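Local coordinates for putative cobalamin synthesis related protein (Corynebacterium diphtheriae, PDB 2NPN) that binds S-adenosylmethionine and is probably a methyltransferase of cobalamin biosynthesis, acting as a precorrin-6A synthase, at residues 202-207 / 241-246. Residues are numbered along the deposited sequence; the frame is centred on the assembly and turned at random.
With SAM (S-adenosylmethionine), chain C.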
loop_
_atom_site.group_PDB
_atom_site.type_symbol
_atom_site.label_atom_id
_atom_site.label_comp_id
_atom_site.label_asym_id
_atom_site.label_seq_id
_atom_site.Cartn_x
_atom_site.Cartn_y
_atom_site.Cartn_z
HETATM N N MSE A 202 3.883 -7.578 20.478
HETATM C CA MSE A 202 3.935 -6.952 19.157
HETATM C C MSE A 202 4.785 -7.770 18.181
HETATM O O MSE A 202 5.873 -8.269 18.527
HETATM C CB MSE A 202 4.520 -5.525 19.255
HETATM C CG MSE A 202 4.620 -4.838 17.898
HETATM SE SE MSE A 202 5.114 -2.923 17.998
HETATM C CE MSE A 202 6.797 -3.068 18.944
ATOM N N TRP A 203 4.249 -7.909 16.953
ATOM C CA TRP A 203 5.010 -8.311 15.800
ATOM C C TRP A 203 5.117 -7.132 14.842
ATOM O O TRP A 203 4.109 -6.582 14.428
ATOM C CB TRP A 203 4.352 -9.462 15.088
ATOM C CG TRP A 203 4.276 -10.744 15.883
ATOM C CD1 TRP A 203 5.152 -11.792 15.866
ATOM C CD2 TRP A 203 3.216 -11.128 16.764
ATOM N NE1 TRP A 203 4.705 -12.806 16.697
ATOM C CE2 TRP A 203 3.514 -12.426 17.240
ATOM C CE3 TRP A 203 2.032 -10.499 17.193
ATOM C CZ2 TRP A 203 2.644 -13.115 18.108
ATOM C CZ3 TRP A 203 1.182 -11.200 18.048
ATOM C CH2 TRP A 203 1.500 -12.482 18.499
ATOM N N TRP A 204 6.351 -6.735 14.531
ATOM C CA TRP A 204 6.639 -5.504 13.799
ATOM C C TRP A 204 7.477 -5.818 12.578
ATOM O O TRP A 204 8.300 -6.750 12.558
ATOM C CB TRP A 204 7.331 -4.516 14.740
ATOM C CG TRP A 204 7.703 -3.216 14.210
ATOM C CD1 TRP A 204 6.963 -2.062 14.266
ATOM C CD2 TRP A 204 8.951 -2.855 13.577
ATOM N NE1 TRP A 204 7.661 -1.024 13.698
ATOM C CE2 TRP A 204 8.877 -1.477 13.261
ATOM C CE3 TRP A 204 10.117 -3.562 13.230
ATOM C CZ2 TRP A 204 9.949 -0.785 12.678
ATOM C CZ3 TRP A 204 11.146 -2.877 12.611
ATOM C CH2 TRP A 204 11.058 -1.503 12.347
ATOM N N GLY A 205 7.281 -5.030 11.516
ATOM C CA GLY A 205 8.150 -5.127 10.388
ATOM C C GLY A 205 8.202 -3.862 9.574
ATOM O O GLY A 205 7.202 -3.164 9.429
ATOM N N ALA A 206 9.380 -3.619 9.002
ATOM C CA ALA A 206 9.609 -2.492 8.117
ATOM C C ALA A 206 10.219 -2.972 6.826
ATOM O O ALA A 206 10.928 -3.964 6.795
ATOM C CB ALA A 206 10.487 -1.445 8.778
ATOM N N PHE A 207 9.890 -2.273 5.736
ATOM C CA PHE A 207 10.411 -2.600 4.411
ATOM C C PHE A 207 10.114 -4.068 4.091
ATOM O O PHE A 207 10.936 -4.769 3.485
ATOM C CB PHE A 207 11.924 -2.312 4.352
ATOM C CG PHE A 207 12.309 -0.926 4.837
ATOM C CD1 PHE A 207 11.897 0.209 4.128
ATOM C CD2 PHE A 207 13.089 -0.763 5.946
ATOM C CE1 PHE A 207 12.256 1.489 4.527
ATOM C CE2 PHE A 207 13.469 0.541 6.379
ATOM C CZ PHE A 207 13.034 1.644 5.665
ATOM N N ILE A 241 10.586 5.587 6.214
ATOM C CA ILE A 241 10.333 4.215 6.654
ATOM C C ILE A 241 8.849 3.911 6.544
ATOM O O ILE A 241 8.036 4.805 6.732
ATOM C CB ILE A 241 10.821 3.957 8.113
ATOM C CG1 ILE A 241 10.612 2.484 8.509
ATOM C CG2 ILE A 241 10.108 4.865 9.146
ATOM C CD1 ILE A 241 11.495 2.103 9.662
HETATM N N MSE A 242 8.507 2.675 6.179
HETATM C CA MSE A 242 7.125 2.226 6.284
HETATM C C MSE A 242 7.152 0.964 7.110
HETATM O O MSE A 242 7.920 0.050 6.801
HETATM C CB MSE A 242 6.493 1.948 4.931
HETATM C CG MSE A 242 6.183 3.208 4.138
HETATM SE SE MSE A 242 5.184 2.850 2.519
HETATM C CE MSE A 242 6.419 1.594 1.699
ATOM N N ASP A 243 6.376 0.975 8.183
ATOM C CA ASP A 243 6.247 -0.162 9.073
ATOM C C ASP A 243 4.780 -0.569 9.202
ATOM O O ASP A 243 3.859 0.263 9.027
ATOM C CB ASP A 243 6.883 0.045 10.468
ATOM C CG ASP A 243 6.230 1.202 11.315
ATOM O OD1 ASP A 243 5.550 2.082 10.737
ATOM O OD2 ASP A 243 6.450 1.276 12.566
ATOM N N THR A 244 4.580 -1.829 9.591
ATOM C CA THR A 244 3.240 -2.336 9.915
ATOM C C THR A 244 3.468 -3.225 11.131
ATOM O O THR A 244 4.521 -3.880 11.252
ATOM C CB THR A 244 2.648 -3.171 8.724
ATOM O OG1 THR A 244 2.539 -2.372 7.532
ATOM C CG2 THR A 244 1.223 -3.711 9.019
ATOM N N TYR A 245 2.513 -3.245 12.051
ATOM C CA TYR A 245 2.683 -4.089 13.234
ATOM C C TYR A 245 1.329 -4.618 13.694
ATOM O O TYR A 245 0.297 -4.048 13.393
ATOM C CB TYR A 245 3.456 -3.381 14.330
ATOM C CG TYR A 245 2.920 -2.034 14.798
ATOM C CD1 TYR A 245 2.134 -1.933 15.952
ATOM C CD2 TYR A 245 3.282 -0.834 14.168
ATOM C CE1 TYR A 245 1.655 -0.689 16.423
ATOM C CE2 TYR A 245 2.825 0.376 14.647
ATOM C CZ TYR A 245 2.020 0.452 15.790
ATOM O OH TYR A 245 1.618 1.710 16.281
ATOM N N LEU A 246 1.387 -5.699 14.472
ATOM C CA LEU A 246 0.201 -6.338 15.027
ATOM C C LEU A 246 0.402 -6.359 16.541
ATOM O O LEU A 246 1.475 -6.752 16.993
ATOM C CB LEU A 246 0.023 -7.767 14.493
ATOM C CG LEU A 246 -1.289 -8.448 14.858
ATOM C CD1 LEU A 246 -1.660 -9.499 13.724
ATOM C CD2 LEU A 246 -1.249 -9.053 16.224
HETATM N N SAM C . -2.475 -0.652 -0.302
HETATM C CA SAM C . -1.335 -0.945 0.620
HETATM C C SAM C . -1.362 -2.385 1.097
HETATM O O SAM C . -0.453 -2.789 1.871
HETATM O OXT SAM C . -2.254 -3.150 0.679
HETATM C CB SAM C . -1.339 0.032 1.809
HETATM C CG SAM C . -1.039 1.482 1.425
HETATM S SD SAM C . -0.904 2.663 2.812
HETATM C CE SAM C . -0.700 4.154 1.794
HETATM C "C5'" SAM C . 0.825 2.641 3.400
HETATM C "C4'" SAM C . 1.040 1.850 4.701
HETATM O "O4'" SAM C . 1.105 0.495 4.402
HETATM C "C3'" SAM C . 2.353 2.136 5.431
HETATM O "O3'" SAM C . 2.278 3.279 6.245
HETATM C "C2'" SAM C . 2.597 0.877 6.218
HETATM O "O2'" SAM C . 1.718 0.832 7.328
HETATM C "C1'" SAM C . 2.137 -0.122 5.177
HETATM N N9 SAM C . 3.234 -0.596 4.304
HETATM C C8 SAM C . 3.237 -0.537 2.919
HETATM N N7 SAM C . 4.334 -1.126 2.435
HETATM C C5 SAM C . 5.029 -1.618 3.504
HETATM C C6 SAM C . 6.192 -2.367 3.606
HETATM N N6 SAM C . 6.907 -2.743 2.514
HETATM N N1 SAM C . 6.646 -2.735 4.867
HETATM C C2 SAM C . 5.901 -2.419 5.987
HETATM N N3 SAM C . 4.750 -1.686 5.892
HETATM C C4 SAM C . 4.295 -1.306 4.672
#
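Selenomethionine Met-202 and the indole of Trp-204 both pack against Tyr-245, on the sheet face that helix 220-238 covers. The large, polarisable SE approaches the phenol ring obliquely, 3.7 Å from Tyr-245 CD1, a Met-aromatic contact. CG of Trp-204 stands anti to the backbone N (chi1 -180°), which swings the indole toward the partner strand: CD1 rests on Tyr-245 CB and NE1 reaches Asp-243. On the other face branched Leu-246 offers its methyl CD2 to Trp-203 CE3, 3.7 Å away. Further along, Ile-241 fits its extended CG1-CD1 branch against Phe-207 CZ and the small Ala-206 CB.

Trp-204 NE1 donates to the anti lone pair of Asp-243 OD2 (2.8 Å), the carboxylate turned 73° from the indole plane; Lys-231 salt-bridges the same oxygen, probably keeping the buried aspartate ionised. Paired backbone bonds join Trp-203 to Leu-246 and Gly-205 to Thr-244; Phe-207 N donates to Met-242 O. Thr-244 OG1 donates to adenine N3 (2.8 Å), Asp-243 O accepts from ribose O2' (2.8 Å), and the bent Met-242 chain brings CE within 3.5 Å of adenine N7. Gly-205, lacking a side chain, lets its backbone approach the adenine. These antiparallel strands thus form part of the S-adenosylmethionine pocket in the tetrapyrrole methylase fold.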